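Local coordinates for FeoA (Thermococcus thioreducens, PDB 3E19), which probably takes part in iron uptake, as a small metal-binding regulator with an SH3-like beta-barrel fold, at residues V19-G24 against G70-R75; Q29-M34 against F62-G67. All coordinates share one frame; numbering follows the deposited sequence.

Contact 1. Residues V19-G24 against G70-R75; sequences VNILGG and GRVMVR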
loop_
_atom_site.group_PDB
_atom_site.type_symbol
_atom_site.label_atom_id
_atom_site.label_comp_id
_atom_site.label_asym_id
_atom_site.label_seq_id
_atom_site.Cartn_x
_atom_site.Cartn_y
_atom_site.Cartn_z
ATOM N N VAL C 19 16.420 21.403 -17.336
ATOM C CA VAL C 19 16.233 22.174 -18.559
ATOM C C VAL C 19 15.910 21.255 -19.714
ATOM O O VAL C 19 15.172 21.662 -20.588
ATOM C CB VAL C 19 17.436 23.124 -18.903
ATOM C CG1 VAL C 19 17.538 24.226 -17.866
ATOM C CG2 VAL C 19 18.774 22.383 -19.092
ATOM N N ASN C 20 16.395 20.026 -19.690
ATOM C CA ASN C 20 16.265 19.112 -20.810
ATOM C C ASN C 20 16.478 17.690 -20.364
ATOM O O ASN C 20 17.304 17.458 -19.535
ATOM C CB ASN C 20 17.340 19.398 -21.836
ATOM C CG ASN C 20 17.013 18.855 -23.204
ATOM O OD1 ASN C 20 16.237 19.469 -23.957
ATOM N ND2 ASN C 20 17.652 17.763 -23.571
ATOM N N ILE C 21 15.736 16.762 -20.939
ATOM C CA ILE C 21 15.949 15.354 -20.746
ATOM C C ILE C 21 16.476 14.818 -22.074
ATOM O O ILE C 21 15.818 14.992 -23.083
ATOM C CB ILE C 21 14.605 14.643 -20.436
ATOM C CG1 ILE C 21 13.945 15.215 -19.191
ATOM C CG2 ILE C 21 14.820 13.135 -20.300
ATOM C CD1 ILE C 21 14.848 15.295 -17.958
ATOM N N LEU C 22 17.646 14.186 -22.081
ATOM C CA LEU C 22 18.240 13.622 -23.309
ATOM C C LEU C 22 17.702 12.211 -23.534
ATOM O O LEU C 22 17.653 11.433 -22.607
ATOM C CB LEU C 22 19.778 13.545 -23.204
ATOM C CG LEU C 22 20.508 14.815 -22.682
ATOM C CD1 LEU C 22 22.008 14.605 -22.448
ATOM C CD2 LEU C 22 20.265 16.031 -23.569
ATOM N N GLY C 23 17.281 11.900 -24.764
ATOM C CA GLY C 23 16.994 10.515 -25.172
ATOM C C GLY C 23 15.563 10.101 -25.473
ATOM O O GLY C 23 15.246 8.899 -25.535
ATOM N N GLY C 24 14.683 11.054 -25.706
ATOM C CA GLY C 24 13.310 10.698 -26.001
ATOM C C GLY C 24 12.650 9.695 -25.054
ATOM O O GLY C 24 12.875 9.730 -23.848
ATOM N N GLY C 70 23.021 11.214 -16.178
ATOM C CA GLY C 70 23.627 11.852 -17.334
ATOM C C GLY C 70 22.674 12.382 -18.384
ATOM O O GLY C 70 23.027 13.252 -19.190
ATOM N N ARG C 71 21.462 11.860 -18.401
ATOM C CA ARG C 71 20.437 12.336 -19.286
ATOM C C ARG C 71 19.659 13.539 -18.784
ATOM O O ARG C 71 18.834 14.079 -19.549
ATOM C CB ARG C 71 19.388 11.262 -19.558
ATOM C CG ARG C 71 19.943 9.953 -19.988
ATOM C CD ARG C 71 20.586 9.922 -21.333
ATOM N NE ARG C 71 20.523 8.510 -21.726
ATOM C CZ ARG C 71 19.920 8.018 -22.809
ATOM N NH1 ARG C 71 19.357 8.812 -23.715
ATOM N NH2 ARG C 71 19.933 6.701 -23.015
ATOM N N VAL C 72 19.874 13.949 -17.528
ATOM C CA VAL C 72 19.159 15.070 -16.976
ATOM C C VAL C 72 20.046 16.340 -17.050
ATOM O O VAL C 72 21.040 16.418 -16.356
ATOM C CB VAL C 72 18.694 14.780 -15.554
ATOM C CG1 VAL C 72 17.881 15.924 -15.009
ATOM C CG2 VAL C 72 17.913 13.507 -15.507
ATOM N N MET C 73 19.715 17.322 -17.896
ATOM C CA MET C 73 20.527 18.556 -17.964
ATOM C C MET C 73 19.919 19.586 -17.044
ATOM O O MET C 73 18.712 19.870 -17.102
ATOM C CB MET C 73 20.556 19.124 -19.417
ATOM C CG MET C 73 21.203 18.199 -20.420
ATOM S SD MET C 73 22.908 17.781 -19.931
ATOM C CE MET C 73 23.479 19.501 -19.587
ATOM N N VAL C 74 20.728 20.184 -16.212
ATOM C CA VAL C 74 20.227 21.007 -15.145
ATOM C C VAL C 74 20.925 22.360 -15.260
ATOM O O VAL C 74 22.142 22.411 -15.505
ATOM C CB VAL C 74 20.532 20.349 -13.805
ATOM C CG1 VAL C 74 20.015 21.172 -12.613
ATOM C CG2 VAL C 74 19.912 18.953 -13.803
ATOM N N ARG C 75 20.178 23.435 -15.074
ATOM C CA ARG C 75 20.813 24.732 -14.838
ATOM C C ARG C 75 20.942 24.973 -13.343
ATOM O O ARG C 75 19.954 24.923 -12.626
ATOM C CB ARG C 75 20.039 25.853 -15.498
ATOM C CG ARG C 75 18.599 26.080 -15.059
ATOM C CD ARG C 75 18.022 27.209 -15.961
ATOM N NE ARG C 75 18.610 28.519 -15.680
ATOM C CZ ARG C 75 18.476 29.608 -16.455
ATOM N NH1 ARG C 75 19.039 30.744 -16.064
ATOM N NH2 ARG C 75 17.862 29.556 -17.645
#
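Val19 points its side chain toward the neighbouring strand and divides its two methyls between Met73 and Arg75, a small illustration of how branching lets one residue serve two partners. A chi1 of -67° puts CG1 anti to the carbonyl carbon and leaves CG2 between the backbone N and that carbon. From there Val19 CG2 lies 3.2 Å from Met73 O and 3.7 Å from Met73 CB. CG1 touches the aliphatic part of Arg75, 3.5 Å from its CG, which itself sits between backbone N and carbonyl carbon; the two side chains cross at about a right angle. In Met73, chi1 of -63° sets CG against Leu22 CD2 at 3.9 Å, and the bend at chi2 brings SD near Leu22 CD1.

Val19 and Asn20 both turn their backbone N toward one acceptor, Met73 O. The bond from Val19 N to Met73 O is short and nearly straight, 2.8 Å with 173° at the hydrogen, whereas that from Asn20 N is weak. Two residues facing one define a classic beta bulge, here where strand 15-21 runs antiparallel to strand 72-76 in the SH3-like barrel of FeoA. Regular pairing follows: Met73 N gives its hydrogen to Asn20 O, and Leu22 N to Arg71 O.

On the other face Ile21 CD1 meets Val72 CG1 at 4.3 Å, a looser contact whose two residues also lean on Leu31 of helix 24-32. Beyond the strands, the methylenes of Arg71 run past Leu22 O, and NH1 makes a weak bond to that oxygen at 3.3 Å. The edge of the guanidinium comes equally near to Gly23 CA.

Contact 2. Residues Q29-M34 against F62-G67; sequences QKLVSM and FAIGKG
With chi1 at -77° and chi2 at 176°, Met34 extends from its backbone as far as SD, and this reach lays its CG over a face of the Phe62 ring; the turn at chi3, -79°, then swings CE off toward Ile64. Phe62 has its own CG anti to the carbonyl carbon, which presents the ring to Ser33 and Met34. The Met34 CG lies 3.9 Å from the ring centroid of Phe62, a CH-pi contact displaced toward the rim on the CD1 side. Met34 SD also makes a Met-aromatic contact, oblique to the ring at 5.1 Å from its centroid, in addition to the CH-pi contact of CG. Around the rest of the ring, CD2 and CE2 pass close to the backbone of Met34, and CZ of Phe62 lies 3.9 Å from Ser33 O.

This apolar packing joins residues 31-34 to strand 60-64 of the SH3-like fold, outermost in the sheet of this chain. Leu31 and Met34 hold it through side chains, with no hydrogen bond crossing between the two segments. Within 31-34 itself, Met34 N donates to Leu31 O at 2.9 Å.

Deeper in, Ile64 CD1 is shared. It meets Met34 CE at 3.9 Å and Leu31 CD2 at 3.8 Å, the leucine and isoleucine side chains crossing at about a right angle, and Leu68 of helix 66-69 packs against both Leu31 and Met34. Val32 of the third subunit packs on Phe62, and Glu9 OE1 of the second subunit accepts a hydrogen bond from Gly65 N.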
loop_
_atom_site.group_PDB
_atom_site.type_symbol
_atom_site.label_atom_id
_atom_site.label_comp_id
_atom_site.label_asym_id
_atom_site.label_seq_id
_atom_site.Cartn_x
_atom_site.Cartn_y
_atom_site.Cartn_z
ATOM N N GLN C 29 10.083 8.532 -19.671
ATOM C CA GLN C 29 9.203 7.769 -18.780
ATOM C C GLN C 29 9.928 7.286 -17.519
ATOM O O GLN C 29 9.368 7.268 -16.412
ATOM C CB GLN C 29 8.563 6.592 -19.536
ATOM C CG GLN C 29 7.685 7.006 -20.749
ATOM C CD GLN C 29 7.236 5.785 -21.565
ATOM O OE1 GLN C 29 7.727 5.537 -22.674
ATOM N NE2 GLN C 29 6.360 4.982 -20.977
ATOM N N LYS C 30 11.184 6.899 -17.661
ATOM C CA LYS C 30 11.971 6.498 -16.494
ATOM C C LYS C 30 12.213 7.683 -15.541
ATOM O O LYS C 30 12.152 7.551 -14.313
ATOM C CB LYS C 30 13.313 5.925 -16.941
ATOM C CG LYS C 30 13.358 4.419 -16.966
ATOM C CD LYS C 30 14.755 3.933 -17.323
ATOM C CE LYS C 30 15.140 4.334 -18.733
ATOM N NZ LYS C 30 16.140 3.358 -19.311
ATOM N N LEU C 31 12.448 8.851 -16.117
ATOM C CA LEU C 31 12.764 10.044 -15.328
ATOM C C LEU C 31 11.555 10.818 -14.724
ATOM O O LEU C 31 11.645 11.380 -13.626
ATOM C CB LEU C 31 13.628 10.954 -16.210
ATOM C CG LEU C 31 15.035 10.394 -16.395
ATOM C CD1 LEU C 31 15.669 11.052 -17.599
ATOM C CD2 LEU C 31 15.894 10.630 -15.124
ATOM N N VAL C 32 10.420 10.820 -15.425
ATOM C CA VAL C 32 9.291 11.640 -14.992
ATOM C C VAL C 32 8.753 11.075 -13.677
ATOM O O VAL C 32 8.264 11.813 -12.850
ATOM C CB VAL C 32 8.188 11.680 -16.045
ATOM C CG1 VAL C 32 7.588 10.282 -16.187
ATOM C CG2 VAL C 32 7.099 12.706 -15.662
ATOM N N SER C 33 8.929 9.774 -13.455
ATOM C CA SER C 33 8.497 9.124 -12.218
ATOM C C SER C 33 9.331 9.522 -10.984
ATOM O O SER C 33 8.961 9.215 -9.847
ATOM C CB SER C 33 8.390 7.588 -12.407
ATOM O OG SER C 33 9.627 6.894 -12.282
ATOM N N MET C 34 10.436 10.230 -11.202
ATOM C CA MET C 34 11.224 10.808 -10.088
ATOM C C MET C 34 11.070 12.317 -10.084
ATOM O O MET C 34 11.871 13.047 -9.469
ATOM C CB MET C 34 12.699 10.441 -10.223
ATOM C CG MET C 34 13.021 9.009 -9.807
ATOM S SD MET C 34 14.785 8.571 -10.083
ATOM C CE MET C 34 14.683 8.277 -11.843
ATOM N N PHE C 62 14.865 10.472 -3.929
ATOM C CA PHE C 62 15.070 9.406 -4.872
ATOM C C PHE C 62 16.544 9.072 -4.996
ATOM O O PHE C 62 17.388 9.943 -4.886
ATOM C CB PHE C 62 14.530 9.808 -6.264
ATOM C CG PHE C 62 13.066 9.916 -6.312
ATOM C CD1 PHE C 62 12.285 8.760 -6.327
ATOM C CD2 PHE C 62 12.438 11.169 -6.296
ATOM C CE1 PHE C 62 10.888 8.840 -6.320
ATOM C CE2 PHE C 62 11.048 11.237 -6.309
ATOM C CZ PHE C 62 10.283 10.055 -6.330
ATOM N N ALA C 63 16.843 7.821 -5.317
ATOM C CA ALA C 63 18.193 7.412 -5.739
ATOM C C ALA C 63 18.159 7.261 -7.239
ATOM O O ALA C 63 17.199 6.674 -7.812
ATOM C CB ALA C 63 18.572 6.093 -5.116
ATOM N N ILE C 64 19.180 7.787 -7.897
ATOM C CA ILE C 64 19.294 7.642 -9.318
ATOM C C ILE C 64 20.699 7.182 -9.663
ATOM O O ILE C 64 21.655 7.514 -8.961
ATOM C CB ILE C 64 18.937 9.014 -10.004
ATOM C CG1 ILE C 64 18.903 8.888 -11.515
ATOM C CG2 ILE C 64 19.845 10.196 -9.512
ATOM C CD1 ILE C 64 18.166 10.104 -12.186
ATOM N N GLY C 65 20.826 6.398 -10.724
ATOM C CA GLY C 65 22.121 5.934 -11.158
ATOM C C GLY C 65 22.807 7.022 -11.929
ATOM O O GLY C 65 22.142 7.845 -12.558
ATOM N N LYS C 66 24.133 7.027 -11.897
ATOM C CA LYS C 66 24.918 8.007 -12.649
ATOM C C LYS C 66 24.606 7.992 -14.129
ATOM O O LYS C 66 24.550 9.055 -14.785
ATOM C CB LYS C 66 26.428 7.760 -12.475
ATOM C CG LYS C 66 26.967 8.185 -11.133
ATOM C CD LYS C 66 28.323 8.855 -11.215
ATOM C CE LYS C 66 28.468 9.917 -10.088
ATOM N NZ LYS C 66 29.859 9.972 -9.515
ATOM N N GLY C 67 24.447 6.802 -14.693
ATOM C CA GLY C 67 24.078 6.699 -16.128
ATOM C C GLY C 67 22.792 7.424 -16.498
ATOM O O GLY C 67 22.788 8.263 -17.411
#

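Overall arrangement
Contact 1 is a surface contact between two strands and combines backbone hydrogen bonds with apolar side-chain packing, whereas contact 2 is partly buried, lacks hydrogen bonds between its segments and depends on apolar and aromatic packing. Along the chain, 29-34 and 62-67 lie inside the loop closed by 19-24 and 70-75: strand 15-21 leads into helix 24-32, and helix 66-69 into strand 72-76. Leu31 joins the two, its CD1 lying 3.5 Å from Ile21 CG2 and its CD2 3.5 Å from Val72 CG2. Both contacts reach the same sheet, but only contact 2 is touched by other subunits of the assembly.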